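Local coordinates for hemolysin-like protein containing CBS domains (Oenococcus oeni, PDB 3OCO) that is of unknown function but carries, in this fragment, the paired CBS domains of a membrane protein of the UPF0053 family, which may bind flavin adenine dinucleotide, at residues Phe56-Asp61 against Gly69-Tyr74; Glu39-Ala44 against Asp84-Ser89; Val27-Met32 against Gly126-Ile131. All coordinates share one frame; numbering follows the deposited sequence.

Interactions 1 and 2 lie in the half of the fragment built around the sheet 35-36, 55-60 and 66-72, whereas interaction 3 joins 27-28 to the sheet of the other CBS domain. The centres of interactions 1 and 2 are 11 Å apart, and they meet where V58 CG2 reaches I88 CG2 at 3.6 Å. Interaction 1 also touches interaction 3, its centre 14 Å away, through P57 CG and I131 CD1 at 3.7 Å. Interactions 2 and 3 do not touch, their nearest atoms being about 11 Å apart. V58 and P57 thus carry strand 55-60 to both neighbours, from opposite faces of its sheet.

Interaction 1: residues Phe56-Asp61 against Gly69-Tyr74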
loop_
_atom_site.group_PDB
_atom_site.type_symbol
_atom_site.label_atom_id
_atom_site.label_comp_id
_atom_site.label_asym_id
_atom_site.label_seq_id
_atom_site.Cartn_x
_atom_site.Cartn_y
_atom_site.Cartn_z
ATOM N N PHE A 56 -10.503 3.537 3.431
ATOM C CA PHE A 56 -11.927 3.634 3.123
ATOM C C PHE A 56 -12.363 5.079 3.056
ATOM O O PHE A 56 -12.244 5.819 4.035
ATOM C CB PHE A 56 -12.761 2.946 4.197
ATOM C CG PHE A 56 -12.685 1.453 4.164
ATOM C CD1 PHE A 56 -13.519 0.722 3.331
ATOM C CD2 PHE A 56 -11.790 0.773 4.975
ATOM C CE1 PHE A 56 -13.452 -0.669 3.301
ATOM C CE2 PHE A 56 -11.719 -0.614 4.951
ATOM C CZ PHE A 56 -12.557 -1.335 4.112
ATOM N N PRO A 57 -12.886 5.484 1.897
ATOM C CA PRO A 57 -13.589 6.759 1.773
ATOM C C PRO A 57 -14.668 6.856 2.842
ATOM O O PRO A 57 -15.398 5.870 3.093
ATOM C CB PRO A 57 -14.244 6.652 0.402
ATOM C CG PRO A 57 -13.417 5.656 -0.338
ATOM C CD PRO A 57 -13.002 4.663 0.681
ATOM N N VAL A 58 -14.720 8.005 3.510
ATOM C CA VAL A 58 -15.739 8.298 4.509
ATOM C C VAL A 58 -16.855 9.170 3.897
ATOM O O VAL A 58 -16.570 10.234 3.366
ATOM C CB VAL A 58 -15.119 9.036 5.714
ATOM C CG1 VAL A 58 -16.204 9.536 6.658
ATOM C CG2 VAL A 58 -14.122 8.133 6.448
ATOM N N THR A 59 -18.111 8.718 3.967
ATOM C CA THR A 59 -19.242 9.479 3.437
ATOM C C THR A 59 -19.894 10.339 4.511
ATOM O O THR A 59 -19.866 10.010 5.696
ATOM C CB THR A 59 -20.344 8.562 2.843
ATOM O OG1 THR A 59 -20.965 7.797 3.880
ATOM C CG2 THR A 59 -19.778 7.614 1.823
ATOM N N ALA A 60 -20.467 11.456 4.095
ATOM C CA ALA A 60 -21.397 12.192 4.952
ATOM C C ALA A 60 -22.808 11.695 4.670
ATOM O O ALA A 60 -23.142 11.386 3.526
ATOM C CB ALA A 60 -21.305 13.700 4.693
ATOM N N ASP A 61 -23.628 11.591 5.708
ATOM C CA ASP A 61 -25.046 11.311 5.507
ATOM C C ASP A 61 -25.288 9.982 4.790
ATOM O O ASP A 61 -26.329 9.785 4.168
ATOM C CB ASP A 61 -25.702 12.459 4.721
ATOM C CG ASP A 61 -25.712 13.785 5.500
ATOM O OD1 ASP A 61 -26.062 13.774 6.702
ATOM O OD2 ASP A 61 -25.381 14.838 4.910
ATOM N N GLY A 69 -13.654 12.510 3.358
ATOM C CA GLY A 69 -12.281 12.142 3.687
ATOM C C GLY A 69 -12.043 10.641 3.607
ATOM O O GLY A 69 -12.838 9.929 2.988
ATOM N N TYR A 70 -10.970 10.144 4.229
ATOM C CA TYR A 70 -10.771 8.694 4.288
ATOM C C TYR A 70 -10.397 8.228 5.666
ATOM O O TYR A 70 -9.881 9.015 6.468
ATOM C CB TYR A 70 -9.732 8.212 3.276
ATOM C CG TYR A 70 -8.290 8.409 3.701
ATOM C CD1 TYR A 70 -7.529 7.346 4.202
ATOM C CD2 TYR A 70 -7.681 9.648 3.582
ATOM C CE1 TYR A 70 -6.196 7.531 4.585
ATOM C CE2 TYR A 70 -6.362 9.843 3.955
ATOM C CZ TYR A 70 -5.622 8.786 4.458
ATOM O OH TYR A 70 -4.312 9.017 4.820
ATOM N N ALA A 71 -10.681 6.946 5.932
ATOM C CA ALA A 71 -10.204 6.264 7.146
ATOM C C ALA A 71 -9.128 5.197 6.847
ATOM O O ALA A 71 -9.283 4.354 5.960
ATOM C CB ALA A 71 -11.356 5.655 7.912
ATOM N N TYR A 72 -8.049 5.251 7.617
ATOM C CA TYR A 72 -6.852 4.441 7.402
ATOM C C TYR A 72 -6.875 3.185 8.293
ATOM O O TYR A 72 -7.084 3.288 9.501
ATOM C CB TYR A 72 -5.644 5.343 7.697
ATOM C CG TYR A 72 -4.249 4.762 7.505
ATOM C CD1 TYR A 72 -3.984 3.768 6.568
ATOM C CD2 TYR A 72 -3.185 5.271 8.234
ATOM C CE1 TYR A 72 -2.678 3.257 6.400
ATOM C CE2 TYR A 72 -1.898 4.798 8.069
ATOM C CZ TYR A 72 -1.644 3.791 7.159
ATOM O OH TYR A 72 -0.343 3.338 7.030
ATOM N N ASN A 73 -6.696 2.002 7.702
ATOM C CA ASN A 73 -6.733 0.747 8.488
ATOM C C ASN A 73 -5.912 0.789 9.787
ATOM O O ASN A 73 -6.425 0.451 10.864
ATOM C CB ASN A 73 -6.421 -0.513 7.646
ATOM C CG ASN A 73 -5.012 -0.499 6.983
ATOM O OD1 ASN A 73 -4.199 0.410 7.169
ATOM N ND2 ASN A 73 -4.743 -1.533 6.204
ATOM N N TYR A 74 -4.660 1.237 9.688
ATOM C CA TYR A 74 -3.819 1.454 10.874
ATOM C C TYR A 74 -4.533 2.224 11.982
ATOM O O TYR A 74 -4.456 1.847 13.162
ATOM C CB TYR A 74 -2.548 2.210 10.503
ATOM C CG TYR A 74 -1.640 2.538 11.673
ATOM C CD1 TYR A 74 -0.854 1.561 12.270
ATOM C CD2 TYR A 74 -1.536 3.835 12.147
ATOM C CE1 TYR A 74 -0.011 1.873 13.323
ATOM C CE2 TYR A 74 -0.700 4.156 13.194
ATOM C CZ TYR A 74 0.063 3.172 13.783
ATOM O OH TYR A 74 0.902 3.504 14.830
#
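F56 and A71 form an antiparallel hydrogen-bonded pair, the evidence being two backbone bonds: F56 N to A71 O at 2.9 Å and A71 N to F56 O at 2.7 Å, both close to straight. A third, V58 N to G69 O at 2.7 Å, has its N-H pointing directly at the oxygen (179°) although the donor stands 38° out of the carbonyl plane. Between these pairs P57, which has no N-H to give, faces Y70 in a non-hydrogen-bonded pair. There the carbonyls take CA-H...O contacts instead, Y70 CA lying 3.2 Å from F56 O.

The side-chain packing is split by face. F56, V58 and A71 are on one face, and the CG2 branch of V58 does the touching, 4.0 Å from A71 CB. With CG1 anti to the backbone N (chi1 171°), CG2 is the methyl left to lean over the Y70-A71 peptide, 3.7 Å from A71 N. G69, lacking a side chain, sits opposite V58. P57 and Y70 share the other face, but the Y70 ring heads away toward R93 and P117, and only its CB stays close, 3.6 Å from F56 O.

Beyond the hairpin, Y72 and Y74 bond through their hydroxyls to Q52 and L49 of the second subunit. Every touching residue is buried, implying that backbone bonds fix the register of this CBS-domain hairpin, while apolar packing here rests on V58 CG2 against A71 CB.

Interaction 2: residues Glu39-Ala44 against Asp84-Ser89; sequences ETIADA and DKAKIS
T40 and K87 form a single backbone bridge beside a capping box, which starts helix 41-51 of the first CBS domain and ties it to the linker following helix 73-83. Three backbone bonds make the tie. I88 N gives to E39 O and I41 N to A86 O, both at 2.8 Å, and each donor approaches nearly end-on to its carbonyl (167° and 173°). A42 N, in the first turn of the helix, reaches D84 O at 2.9 Å, in the carbonyl plane and on a lone pair. The linker thereby supplies acceptors for two amides at the start of the helix.

The box itself lies within 39-44. D43 N bonds to T40 OG1, and T40 N to D43 OD2 on the anti lone pair. The same OD2 also takes the T40 hydroxyl, which stands well above the carboxylate plane, so two donors from one residue grip this oxygen. T40 chi1 of 62° sets OG1 between N and the carbonyl carbon, turned to the helix, while CG2 lies 3.6 Å from K85 O.

Apolar contacts flank the bonds. The A42 methyl rests against D84 CB at 3.6 Å, and I41 CG1 packs on A86 CB at 4.2 Å while lying over the A86 carbonyl. The I41 side chain also packs on I76 and A80 of helix 73-83. Tightest is I88, whose CD1 meets A44 CB at only 3.4 Å.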
loop_
_atom_site.group_PDB
_atom_site.type_symbol
_atom_site.label_atom_id
_atom_site.label_comp_id
_atom_site.label_asym_id
_atom_site.label_seq_id
_atom_site.Cartn_x
_atom_site.Cartn_y
_atom_site.Cartn_z
ATOM N N GLU A 39 -20.387 6.202 11.760
ATOM C CA GLU A 39 -20.170 4.829 12.185
ATOM C C GLU A 39 -19.072 4.822 13.230
ATOM O O GLU A 39 -18.278 5.761 13.317
ATOM C CB GLU A 39 -19.844 3.922 11.006
ATOM C CG GLU A 39 -20.952 2.916 10.729
ATOM C CD GLU A 39 -21.350 2.863 9.265
ATOM O OE1 GLU A 39 -20.460 2.990 8.392
ATOM O OE2 GLU A 39 -22.558 2.689 8.988
ATOM N N THR A 40 -19.059 3.784 14.056
ATOM C CA THR A 40 -18.063 3.661 15.104
ATOM C C THR A 40 -16.823 2.950 14.581
ATOM O O THR A 40 -16.864 2.258 13.566
ATOM C CB THR A 40 -18.587 2.814 16.223
ATOM O OG1 THR A 40 -18.855 1.511 15.695
ATOM C CG2 THR A 40 -19.888 3.416 16.787
ATOM N N ILE A 41 -15.723 3.107 15.302
ATOM C CA ILE A 41 -14.492 2.468 14.924
ATOM C C ILE A 41 -14.730 0.980 14.848
ATOM O O ILE A 41 -14.307 0.327 13.908
ATOM C CB ILE A 41 -13.410 2.755 15.931
ATOM C CG1 ILE A 41 -13.157 4.259 16.004
ATOM C CG2 ILE A 41 -12.133 2.003 15.561
ATOM C CD1 ILE A 41 -12.154 4.749 15.005
ATOM N N ALA A 42 -15.441 0.450 15.828
ATOM C CA ALA A 42 -15.736 -0.978 15.861
ATOM C C ALA A 42 -16.379 -1.454 14.575
ATOM O O ALA A 42 -16.185 -2.596 14.172
ATOM C CB ALA A 42 -16.629 -1.308 17.041
ATOM N N ASP A 43 -17.155 -0.577 13.940
ATOM C CA ASP A 43 -17.789 -0.889 12.661
ATOM C C ASP A 43 -16.754 -0.933 11.548
ATOM O O ASP A 43 -16.722 -1.864 10.744
ATOM C CB ASP A 43 -18.835 0.167 12.302
ATOM C CG ASP A 43 -20.095 0.054 13.137
ATOM O OD1 ASP A 43 -20.628 -1.071 13.256
ATOM O OD2 ASP A 43 -20.556 1.098 13.657
ATOM N N ALA A 44 -15.944 0.114 11.489
ATOM C CA ALA A 44 -14.847 0.183 10.550
ATOM C C ALA A 44 -13.917 -1.047 10.661
ATOM O O ALA A 44 -13.534 -1.620 9.652
ATOM C CB ALA A 44 -14.071 1.477 10.755
ATOM N N ASP A 84 -13.414 1.620 20.876
ATOM C CA ASP A 84 -14.015 1.302 19.586
ATOM C C ASP A 84 -15.408 1.901 19.384
ATOM O O ASP A 84 -16.066 1.617 18.383
ATOM C CB ASP A 84 -14.086 -0.209 19.381
ATOM C CG ASP A 84 -15.068 -0.880 20.315
ATOM O OD1 ASP A 84 -15.775 -0.161 21.050
ATOM O OD2 ASP A 84 -15.134 -2.132 20.318
ATOM N N LYS A 85 -15.866 2.706 20.333
ATOM C CA LYS A 85 -17.180 3.335 20.211
ATOM C C LYS A 85 -17.044 4.728 19.624
ATOM O O LYS A 85 -18.027 5.325 19.207
ATOM C CB LYS A 85 -17.894 3.369 21.563
ATOM C CG LYS A 85 -18.138 1.973 22.121
ATOM C CD LYS A 85 -18.585 1.981 23.566
ATOM C CE LYS A 85 -19.047 0.589 23.979
ATOM N NZ LYS A 85 -20.133 0.067 23.089
ATOM N N ALA A 86 -15.820 5.241 19.582
ATOM C CA ALA A 86 -15.569 6.526 18.954
ATOM C C ALA A 86 -15.984 6.470 17.489
ATOM O O ALA A 86 -15.977 5.404 16.879
ATOM C CB ALA A 86 -14.108 6.914 19.093
ATOM N N LYS A 87 -16.357 7.624 16.942
ATOM C CA LYS A 87 -16.914 7.731 15.594
ATOM C C LYS A 87 -15.794 7.902 14.600
ATOM O O LYS A 87 -14.760 8.475 14.928
ATOM C CB LYS A 87 -17.827 8.970 15.481
ATOM C CG LYS A 87 -19.062 8.979 16.381
ATOM C CD LYS A 87 -20.034 7.894 15.948
ATOM C CE LYS A 87 -21.352 8.085 16.616
ATOM N NZ LYS A 87 -21.747 9.531 16.465
ATOM N N ILE A 88 -16.026 7.471 13.364
ATOM C CA ILE A 88 -15.007 7.572 12.330
ATOM C C ILE A 88 -14.438 8.988 12.261
ATOM O O ILE A 88 -13.245 9.171 12.034
ATOM C CB ILE A 88 -15.548 7.149 10.959
ATOM C CG1 ILE A 88 -16.129 5.743 11.034
ATOM C CG2 ILE A 88 -14.438 7.143 9.933
ATOM C CD1 ILE A 88 -15.079 4.683 11.220
ATOM N N SER A 89 -15.294 9.988 12.463
ATOM C CA SER A 89 -14.867 11.383 12.393
ATOM C C SER A 89 -13.668 11.680 13.284
ATOM O O SER A 89 -12.902 12.608 13.035
ATOM C CB SER A 89 -16.019 12.316 12.784
ATOM O OG SER A 89 -16.549 11.956 14.053
#

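Interaction 3: residues Val27-Met32 against Gly126-Ile131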
loop_
_atom_site.group_PDB
_atom_site.type_symbol
_atom_site.label_atom_id
_atom_site.label_comp_id
_atom_site.label_asym_id
_atom_site.label_seq_id
_atom_site.Cartn_x
_atom_site.Cartn_y
_atom_site.Cartn_z
ATOM N N VAL A 27 -11.149 3.577 -9.440
ATOM C CA VAL A 27 -12.058 2.558 -8.996
ATOM C C VAL A 27 -13.417 3.241 -9.048
ATOM O O VAL A 27 -13.631 4.255 -8.392
ATOM C CB VAL A 27 -11.687 2.093 -7.572
ATOM C CG1 VAL A 27 -12.825 1.307 -6.906
ATOM C CG2 VAL A 27 -10.405 1.262 -7.612
ATOM N N ASP A 28 -14.322 2.715 -9.859
ATOM C CA ASP A 28 -15.567 3.430 -10.126
ATOM C C ASP A 28 -16.527 3.400 -8.942
ATOM O O ASP A 28 -16.448 2.507 -8.090
ATOM C CB ASP A 28 -16.241 2.895 -11.378
ATOM C CG ASP A 28 -17.072 1.676 -11.114
ATOM O OD1 ASP A 28 -16.503 0.567 -11.109
ATOM O OD2 ASP A 28 -18.301 1.828 -10.933
ATOM N N ARG A 29 -17.429 4.380 -8.894
ATOM C CA ARG A 29 -18.303 4.569 -7.733
ATOM C C ARG A 29 -18.987 3.281 -7.329
ATOM O O ARG A 29 -19.173 3.032 -6.146
ATOM C CB ARG A 29 -19.362 5.651 -7.997
ATOM C CG ARG A 29 -20.272 5.957 -6.812
ATOM C CD ARG A 29 -21.485 6.794 -7.201
ATOM N NE ARG A 29 -22.226 6.174 -8.290
ATOM C CZ ARG A 29 -22.048 6.491 -9.570
ATOM N NH1 ARG A 29 -21.167 7.421 -9.896
ATOM N NH2 ARG A 29 -22.739 5.876 -10.519
ATOM N N THR A 30 -19.357 2.459 -8.307
ATOM C CA THR A 30 -20.135 1.257 -8.016
ATOM C C THR A 30 -19.305 0.154 -7.359
ATOM O O THR A 30 -19.857 -0.757 -6.739
ATOM C CB THR A 30 -20.845 0.698 -9.267
ATOM O OG1 THR A 30 -21.911 -0.167 -8.858
ATOM C CG2 THR A 30 -19.887 -0.086 -10.136
ATOM N N SER A 31 -17.985 0.249 -7.480
ATOM C CA SER A 31 -17.084 -0.736 -6.877
ATOM C C SER A 31 -16.488 -0.312 -5.532
ATOM O O SER A 31 -15.807 -1.111 -4.897
ATOM C CB SER A 31 -15.957 -1.088 -7.849
ATOM O OG SER A 31 -16.484 -1.668 -9.032
HETATM N N MSE A 32 -16.738 0.929 -5.105
HETATM C CA MSE A 32 -16.171 1.458 -3.858
HETATM C C MSE A 32 -16.797 0.852 -2.607
HETATM O O MSE A 32 -17.994 0.585 -2.580
HETATM C CB MSE A 32 -16.403 2.963 -3.727
HETATM C CG MSE A 32 -15.734 3.890 -4.702
HETATM SE SE MSE A 32 -16.028 5.738 -4.047
HETATM C CE MSE A 32 -17.954 5.719 -3.725
ATOM N N GLY A 126 -20.731 17.370 -9.274
ATOM C CA GLY A 126 -20.123 17.232 -7.963
ATOM C C GLY A 126 -20.532 15.964 -7.229
ATOM O O GLY A 126 -20.357 15.868 -6.015
ATOM N N GLY A 127 -21.087 14.991 -7.952
ATOM C CA GLY A 127 -21.221 13.637 -7.424
ATOM C C GLY A 127 -19.876 12.903 -7.486
ATOM O O GLY A 127 -18.896 13.488 -7.930
ATOM N N THR A 128 -19.838 11.636 -7.057
ATOM C CA THR A 128 -18.606 10.820 -7.007
ATOM C C THR A 128 -18.519 9.816 -8.160
ATOM O O THR A 128 -19.311 8.876 -8.217
ATOM C CB THR A 128 -18.561 9.979 -5.714
ATOM O OG1 THR A 128 -18.497 10.844 -4.570
ATOM C CG2 THR A 128 -17.350 9.039 -5.726
ATOM N N SER A 129 -17.562 10.009 -9.067
ATOM C CA SER A 129 -17.337 9.079 -10.179
ATOM C C SER A 129 -16.523 7.854 -9.756
ATOM O O SER A 129 -16.740 6.749 -10.249
ATOM C CB SER A 129 -16.607 9.788 -11.319
ATOM O OG SER A 129 -17.327 10.931 -11.722
ATOM N N GLY A 130 -15.589 8.067 -8.838
ATOM C CA GLY A 130 -14.776 7.001 -8.283
ATOM C C GLY A 130 -13.585 7.595 -7.546
ATOM O O GLY A 130 -13.507 8.827 -7.375
ATOM N N ILE A 131 -12.656 6.731 -7.106
ATOM C CA ILE A 131 -11.493 7.185 -6.361
ATOM C C ILE A 131 -10.199 6.639 -6.958
ATOM O O ILE A 131 -10.207 5.661 -7.714
ATOM C CB ILE A 131 -11.543 6.754 -4.865
ATOM C CG1 ILE A 131 -11.304 5.247 -4.708
ATOM C CG2 ILE A 131 -12.839 7.162 -4.218
ATOM C CD1 ILE A 131 -11.323 4.758 -3.256
#
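R29 curls its aliphatic chain round the carbonyl oxygen of T128, with CB and CD each 3.2 Å from T128 O, and then turns its head back to bond the same atom. CG stands anti to the backbone N, and a bend at chi3 of 54° returns NH1 to within 2.9 Å of T128 O. That bond is nearly straight and the oxygen lies only 4° from the guanidinium plane, an edge-on grip. The R29 side chain also touches K64 and D65.

The M32 side chain, a selenomethionine, slants across I131 and T128. Its SE is 3.5 Å from I131 CG2, and CE is 3.9 Å from T128 CG2. T128 turns its hydroxyl to K64 O, which leaves its methyl for this apolar patch.

Strand 27-28 is the edge of the second domain's sheet within this chain, although the next strand, 128-132, comes about a hundred residues later: main-chain hydrogen bonds thus tie the start of the first CBS domain to the sheet of the second. V27 N bonds to I131 O, and I131 N to V27 O at 3.0 Å, making an antiparallel hydrogen-bonded pair. S129 and G130 both face V121 in a classic beta bulge. G130 itself presses against the opposite strand, its CA 3.0 Å from V27 O. R29 N reaches S129 O at 2.8 Å, from 42° above the carbonyl plane, while the S129 hydroxyl bonds to E100.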